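Local coordinates for protein catechol 1,2-dioxygenase (Burkholderia vietnamiensis, PDB 5TD3) that probably catalyses the intradiol ring cleavage of catechol by dioxygen to cis,cis-muconate, and here carries a zinc ion at its metal site, at residues A[162-167]-A[236-241]; A[230-235]-A[262-267]. One frame throughout, in Å; residues are numbered along the deposited sequence.

Contact 1 of 2, residues A[162-167]-A[236-241]; sequences ALVECW and VHFFVT. With ZN (zinc ion), chain C.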
loop_
_atom_site.group_PDB
_atom_site.type_symbol
_atom_site.label_atom_id
_atom_site.label_comp_id
_atom_site.label_asym_id
_atom_site.label_seq_id
_atom_site.Cartn_x
_atom_site.Cartn_y
_atom_site.Cartn_z
ATOM N N ALA A 162 -22.631 21.051 23.844
ATOM C CA ALA A 162 -21.662 20.116 23.294
ATOM C C ALA A 162 -22.382 19.034 22.491
ATOM O O ALA A 162 -23.505 18.640 22.811
ATOM C CB ALA A 162 -20.836 19.495 24.415
ATOM N N LEU A 163 -21.725 18.564 21.424
ATOM C CA LEU A 163 -22.268 17.545 20.530
ATOM C C LEU A 163 -21.555 16.225 20.799
ATOM O O LEU A 163 -20.385 16.068 20.452
ATOM C CB LEU A 163 -22.108 17.968 19.075
ATOM C CG LEU A 163 -22.704 16.967 18.081
ATOM C CD1 LEU A 163 -24.210 16.912 18.217
ATOM C CD2 LEU A 163 -22.291 17.274 16.650
ATOM N N VAL A 164 -22.251 15.287 21.422
ATOM C CA VAL A 164 -21.686 13.994 21.783
ATOM C C VAL A 164 -22.176 12.995 20.750
ATOM O O VAL A 164 -23.377 12.720 20.665
ATOM C CB VAL A 164 -22.085 13.578 23.206
ATOM C CG1 VAL A 164 -21.534 12.199 23.512
ATOM C CG2 VAL A 164 -21.560 14.587 24.231
ATOM N N GLU A 165 -21.255 12.456 19.952
ATOM C CA GLU A 165 -21.586 11.509 18.900
ATOM C C GLU A 165 -21.139 10.110 19.299
ATOM O O GLU A 165 -20.070 9.938 19.885
ATOM C CB GLU A 165 -20.915 11.890 17.584
ATOM C CG GLU A 165 -21.256 13.246 17.040
ATOM C CD GLU A 165 -20.509 13.506 15.755
ATOM O OE1 GLU A 165 -20.779 12.789 14.787
ATOM O OE2 GLU A 165 -19.660 14.420 15.703
ATOM N N CYS A 166 -21.958 9.125 18.971
ATOM C CA CYS A 166 -21.766 7.748 19.400
ATOM C C CYS A 166 -21.900 6.831 18.195
ATOM O O CYS A 166 -22.817 7.006 17.389
ATOM C CB CYS A 166 -22.831 7.376 20.441
ATOM S SG CYS A 166 -22.692 5.737 21.164
ATOM N N TRP A 167 -21.012 5.844 18.072
ATOM C CA TRP A 167 -21.286 4.759 17.132
ATOM C C TRP A 167 -20.663 3.478 17.662
ATOM O O TRP A 167 -19.630 3.508 18.332
ATOM C CB TRP A 167 -20.785 5.063 15.700
ATOM C CG TRP A 167 -19.271 5.231 15.488
ATOM C CD1 TRP A 167 -18.424 4.354 14.866
ATOM C CD2 TRP A 167 -18.471 6.381 15.821
ATOM N NE1 TRP A 167 -17.148 4.871 14.821
ATOM C CE2 TRP A 167 -17.154 6.114 15.399
ATOM C CE3 TRP A 167 -18.744 7.604 16.456
ATOM C CZ2 TRP A 167 -16.106 7.015 15.589
ATOM C CZ3 TRP A 167 -17.708 8.506 16.640
ATOM C CH2 TRP A 167 -16.403 8.210 16.210
ATOM N N VAL A 236 -17.409 1.252 22.505
ATOM C CA VAL A 236 -18.298 2.275 21.977
ATOM C C VAL A 236 -17.434 3.470 21.630
ATOM O O VAL A 236 -16.586 3.865 22.437
ATOM C CB VAL A 236 -19.381 2.685 22.991
ATOM C CG1 VAL A 236 -20.246 3.787 22.413
ATOM C CG2 VAL A 236 -20.249 1.486 23.384
ATOM N N HIS A 237 -17.628 4.030 20.431
ATOM C CA HIS A 237 -16.881 5.201 19.979
ATOM C C HIS A 237 -17.612 6.489 20.325
ATOM O O HIS A 237 -18.848 6.546 20.299
ATOM C CB HIS A 237 -16.675 5.214 18.460
ATOM C CG HIS A 237 -15.903 4.051 17.922
ATOM N ND1 HIS A 237 -14.540 4.092 17.729
ATOM C CD2 HIS A 237 -16.311 2.838 17.472
ATOM C CE1 HIS A 237 -14.131 2.937 17.228
ATOM N NE2 HIS A 237 -15.189 2.161 17.054
ATOM N N PHE A 238 -16.826 7.553 20.542
ATOM C CA PHE A 238 -17.349 8.901 20.723
ATOM C C PHE A 238 -16.494 9.960 20.028
ATOM O O PHE A 238 -15.262 9.912 20.050
ATOM C CB PHE A 238 -17.448 9.284 22.210
ATOM C CG PHE A 238 -18.372 8.419 22.999
ATOM C CD1 PHE A 238 -19.730 8.666 23.020
ATOM C CD2 PHE A 238 -17.878 7.356 23.739
ATOM C CE1 PHE A 238 -20.582 7.871 23.760
ATOM C CE2 PHE A 238 -18.734 6.559 24.489
ATOM C CZ PHE A 238 -20.086 6.822 24.497
ATOM N N PHE A 239 -17.177 10.932 19.431
ATOM C CA PHE A 239 -16.656 12.264 19.168
ATOM C C PHE A 239 -17.369 13.204 20.122
ATOM O O PHE A 239 -18.576 13.061 20.335
ATOM C CB PHE A 239 -16.973 12.758 17.747
ATOM C CG PHE A 239 -16.076 12.239 16.660
ATOM C CD1 PHE A 239 -14.741 11.988 16.879
ATOM C CD2 PHE A 239 -16.596 12.060 15.381
ATOM C CE1 PHE A 239 -13.934 11.523 15.835
ATOM C CE2 PHE A 239 -15.805 11.595 14.346
ATOM C CZ PHE A 239 -14.469 11.326 14.584
ATOM N N VAL A 240 -16.659 14.199 20.656
ATOM C CA VAL A 240 -17.319 15.309 21.332
ATOM C C VAL A 240 -16.783 16.618 20.766
ATOM O O VAL A 240 -15.576 16.878 20.824
ATOM C CB VAL A 240 -17.132 15.273 22.857
ATOM C CG1 VAL A 240 -17.971 16.382 23.487
ATOM C CG2 VAL A 240 -17.532 13.914 23.412
ATOM N N THR A 241 -17.686 17.456 20.258
ATOM C CA THR A 241 -17.345 18.735 19.650
ATOM C C THR A 241 -18.047 19.850 20.417
ATOM O O THR A 241 -19.223 19.720 20.765
ATOM C CB THR A 241 -17.764 18.762 18.166
ATOM O OG1 THR A 241 -17.149 17.671 17.460
ATOM C CG2 THR A 241 -17.354 20.070 17.511
HETATM ZN ZN ZN C . -15.243 0.235 16.750
HETATM O O HOH W 1 -18.996 15.613 18.041
#
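One face of the Trp167 indole is covered by His237. The CB of His237 sits over the centre of the six-membered ring, 3.3 Å from its centroid, in a CH-pi contact, and the imidazole continues outward beneath the five-membered ring as an offset stack, centroids 4.2 Å apart and planes only 6° off parallel. At the edge of the imidazole, in its plane, is the carbonyl O of Trp167. The far rim of the indole turns toward Phe239, CH2 lying over the centre of the phenyl face in an edge-to-face pair. Trp167 CG stands between its own N and carbonyl carbon (chi1 64°), which folds the indole back over the neighbouring strand. Tyr121 adds an edge-to-face contact to both Trp167 and Phe239.

On the same side, the Glu165 carboxylate passes Phe239 with OE2 3.8 Å from CB, while OE1 is bonded to Tyr121. A water ties this carboxylate into the strand pair: it donates to Glu165 OE2 at 2.7 Å and to Leu163 O, and accepts from Thr241 OG1. On the other face, Cys166 SG packs 3.4 Å from Val236 CG1 and approaches the Phe238 ring obliquely. Val164 and Val240 point the same way, side by side, and strand 144-152 of the second sheet meets Val164.

Leu163, Glu165 and Trp167 form hydrogen-bonded pairs with Thr241, Phe239 and His237 respectively, two backbone bonds to each, the Glu165 N to Phe239 O bond being 2.8 Å long. This is a central antiparallel pair of a beta-sandwich, as in intradiol dioxygenases: one side faces the other sheet, and the aromatic face carries the metal ligand His237, whose NE2 binds zinc at 2.0 Å.

Contact 2 of 2, residues A[230-235]-A[262-267]; sequences GNRPAH and DDFAYA. With ZN (zinc ion), chain C.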
loop_
_atom_site.group_PDB
_atom_site.type_symbol
_atom_site.label_atom_id
_atom_site.label_comp_id
_atom_site.label_asym_id
_atom_site.label_seq_id
_atom_site.Cartn_x
_atom_site.Cartn_y
_atom_site.Cartn_z
ATOM N N GLY A 230 -7.154 -10.883 14.900
ATOM C CA GLY A 230 -7.635 -9.604 14.405
ATOM C C GLY A 230 -8.887 -9.097 15.083
ATOM O O GLY A 230 -9.747 -8.480 14.439
ATOM N N ASN A 231 -8.972 -9.293 16.396
ATOM C CA ASN A 231 -10.192 -9.013 17.144
ATOM C C ASN A 231 -10.047 -7.800 18.057
ATOM O O ASN A 231 -8.961 -7.500 18.567
ATOM C CB ASN A 231 -10.589 -10.220 17.991
ATOM C CG ASN A 231 -10.903 -11.432 17.149
ATOM O OD1 ASN A 231 -11.641 -11.338 16.172
ATOM N ND2 ASN A 231 -10.324 -12.572 17.505
ATOM N N ARG A 232 -11.172 -7.115 18.277
ATOM C CA ARG A 232 -11.288 -6.041 19.249
ATOM C C ARG A 232 -12.266 -6.438 20.349
ATOM O O ARG A 232 -13.249 -7.133 20.078
ATOM C CB ARG A 232 -11.803 -4.750 18.601
ATOM C CG ARG A 232 -11.024 -4.316 17.382
ATOM C CD ARG A 232 -11.134 -2.832 17.153
ATOM N NE ARG A 232 -10.504 -2.085 18.221
ATOM C CZ ARG A 232 -10.793 -0.829 18.514
ATOM N NH1 ARG A 232 -11.708 -0.170 17.812
ATOM N NH2 ARG A 232 -10.160 -0.233 19.505
ATOM N N PRO A 233 -12.041 -5.992 21.585
ATOM C CA PRO A 233 -13.067 -6.145 22.620
ATOM C C PRO A 233 -14.268 -5.266 22.290
ATOM O O PRO A 233 -14.182 -4.339 21.478
ATOM C CB PRO A 233 -12.358 -5.663 23.892
ATOM C CG PRO A 233 -11.357 -4.637 23.366
ATOM C CD PRO A 233 -10.869 -5.237 22.076
ATOM N N ALA A 234 -15.402 -5.569 22.921
ATOM C CA ALA A 234 -16.573 -4.715 22.743
ATOM C C ALA A 234 -16.268 -3.303 23.227
ATOM O O ALA A 234 -15.624 -3.108 24.265
ATOM C CB ALA A 234 -17.784 -5.282 23.490
ATOM N N HIS A 235 -16.745 -2.308 22.480
ATOM C CA HIS A 235 -16.414 -0.921 22.779
ATOM C C HIS A 235 -17.458 -0.020 22.135
ATOM O O HIS A 235 -18.271 -0.452 21.318
ATOM C CB HIS A 235 -15.022 -0.569 22.255
ATOM C CG HIS A 235 -14.896 -0.775 20.778
ATOM N ND1 HIS A 235 -14.698 -2.018 20.218
ATOM C CD2 HIS A 235 -14.987 0.094 19.741
ATOM C CE1 HIS A 235 -14.657 -1.905 18.902
ATOM N NE2 HIS A 235 -14.826 -0.633 18.588
ATOM N N ASP A 262 -6.231 -6.966 25.038
ATOM C CA ASP A 262 -5.663 -7.720 23.928
ATOM C C ASP A 262 -6.291 -7.271 22.618
ATOM O O ASP A 262 -6.546 -8.074 21.714
ATOM C CB ASP A 262 -5.845 -9.218 24.138
ATOM C CG ASP A 262 -4.971 -10.031 23.228
ATOM O OD1 ASP A 262 -3.949 -9.492 22.750
ATOM O OD2 ASP A 262 -5.314 -11.203 22.982
ATOM N N ASP A 263 -6.548 -5.972 22.520
ATOM C CA ASP A 263 -7.089 -5.352 21.323
ATOM C C ASP A 263 -6.051 -5.397 20.210
ATOM O O ASP A 263 -4.904 -4.993 20.407
ATOM C CB ASP A 263 -7.466 -3.908 21.666
ATOM C CG ASP A 263 -8.111 -3.152 20.524
ATOM O OD1 ASP A 263 -8.508 -3.746 19.497
ATOM O OD2 ASP A 263 -8.244 -1.923 20.685
ATOM N N PHE A 264 -6.440 -5.912 19.044
ATOM C CA PHE A 264 -5.504 -5.927 17.921
ATOM C C PHE A 264 -5.150 -4.522 17.435
ATOM O O PHE A 264 -4.178 -4.377 16.687
ATOM C CB PHE A 264 -6.078 -6.785 16.767
ATOM C CG PHE A 264 -6.781 -5.993 15.685
ATOM C CD1 PHE A 264 -8.103 -5.599 15.837
ATOM C CD2 PHE A 264 -6.125 -5.680 14.500
ATOM C CE1 PHE A 264 -8.745 -4.871 14.838
ATOM C CE2 PHE A 264 -6.766 -4.947 13.499
ATOM C CZ PHE A 264 -8.064 -4.548 13.671
ATOM N N ALA A 265 -5.891 -3.490 17.855
ATOM C CA ALA A 265 -5.629 -2.108 17.467
ATOM C C ALA A 265 -5.078 -1.281 18.619
ATOM O O ALA A 265 -4.944 -0.058 18.484
ATOM C CB ALA A 265 -6.895 -1.447 16.907
ATOM N N TYR A 266 -4.799 -1.918 19.759
ATOM C CA TYR A 266 -3.999 -1.322 20.827
ATOM C C TYR A 266 -4.614 -0.042 21.389
ATOM O O TYR A 266 -3.896 0.879 21.787
ATOM C CB TYR A 266 -2.586 -1.060 20.320
ATOM C CG TYR A 266 -1.946 -2.318 19.810
ATOM C CD1 TYR A 266 -1.532 -3.318 20.691
ATOM C CD2 TYR A 266 -1.790 -2.527 18.455
ATOM C CE1 TYR A 266 -0.952 -4.487 20.219
ATOM C CE2 TYR A 266 -1.219 -3.682 17.976
ATOM C CZ TYR A 266 -0.801 -4.653 18.863
ATOM O OH TYR A 266 -0.234 -5.800 18.398
ATOM N N ALA A 267 -5.945 -0.003 21.475
ATOM C CA ALA A 267 -6.654 1.229 21.791
ATOM C C ALA A 267 -7.098 1.355 23.243
ATOM O O ALA A 267 -7.587 2.426 23.628
ATOM C CB ALA A 267 -7.889 1.364 20.891
HETATM ZN ZN ZN C . -15.243 0.235 16.750
#
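Arg232 and Asp263 meet side-on in a two-bond salt bridge. Arg232 NE donates to Asp263 OD1 at 2.9 Å and Arg232 NH2 to Asp263 OD2 at 2.8 Å; both oxygens lie in the guanidinium plane, and each is met on its syn side, with the nitrogen somewhat out of the carboxylate plane. Opposite faces of the guanidinium are taken by Ala265 CB, 3.9 Å from NE, and by the His235 ring, while Ala267 CB adjoins NH2 at the edge. A bend at chi3 (66°) helps turn the arginine head toward Asp263; NH1 lies 3.7 Å from the zinc without being a ligand.

Its own loop fixes the carboxylate. Ala265 N donates to OD1 in an Asx turn, from the face opposite that used by Arg232 NE, and Ala267 N donates to OD2. Four bonds thus hold the buried anion, which would probably favour its charged form. Asp263 to Tyr266 is a type I turn, pinned across the contact by Phe264 N to Asn231 O at 3.0 Å. The Phe264 ring takes Gly230 O over one face and Arg232 CG at its edge.

On the metal side of the guanidinium, His235 ND1 donates to Pro233 O at 2.7 Å, fixing the ring's rotation while NE2 binds zinc. The Arg232-Asp263 pair thus forms a second shell beside the zinc ligand His235; Tyr175 and His237 complete the metal site.

Overall arrangement
Both contacts are buried, but contact 1 belongs to a regular sheet and contact 2 to loops. They share one run of chain: 230-235 leads directly into strand 235-241, delivering His235 and then His237 to the same zinc, and the two meet where His237 CE1 approaches Arg232 NH1. Contact 1 relies on paired backbones, stacked aromatics and, toward the second sheet, apolar packing. Contact 2 lacks strand pairing and relies on a salt bridge embedded in turn hydrogen bonds. It also reaches toward helix 82-88, through Phe264 and Ala265, and toward the second subunit, through Asp262 and Tyr266, whereas no other chain touches contact 1.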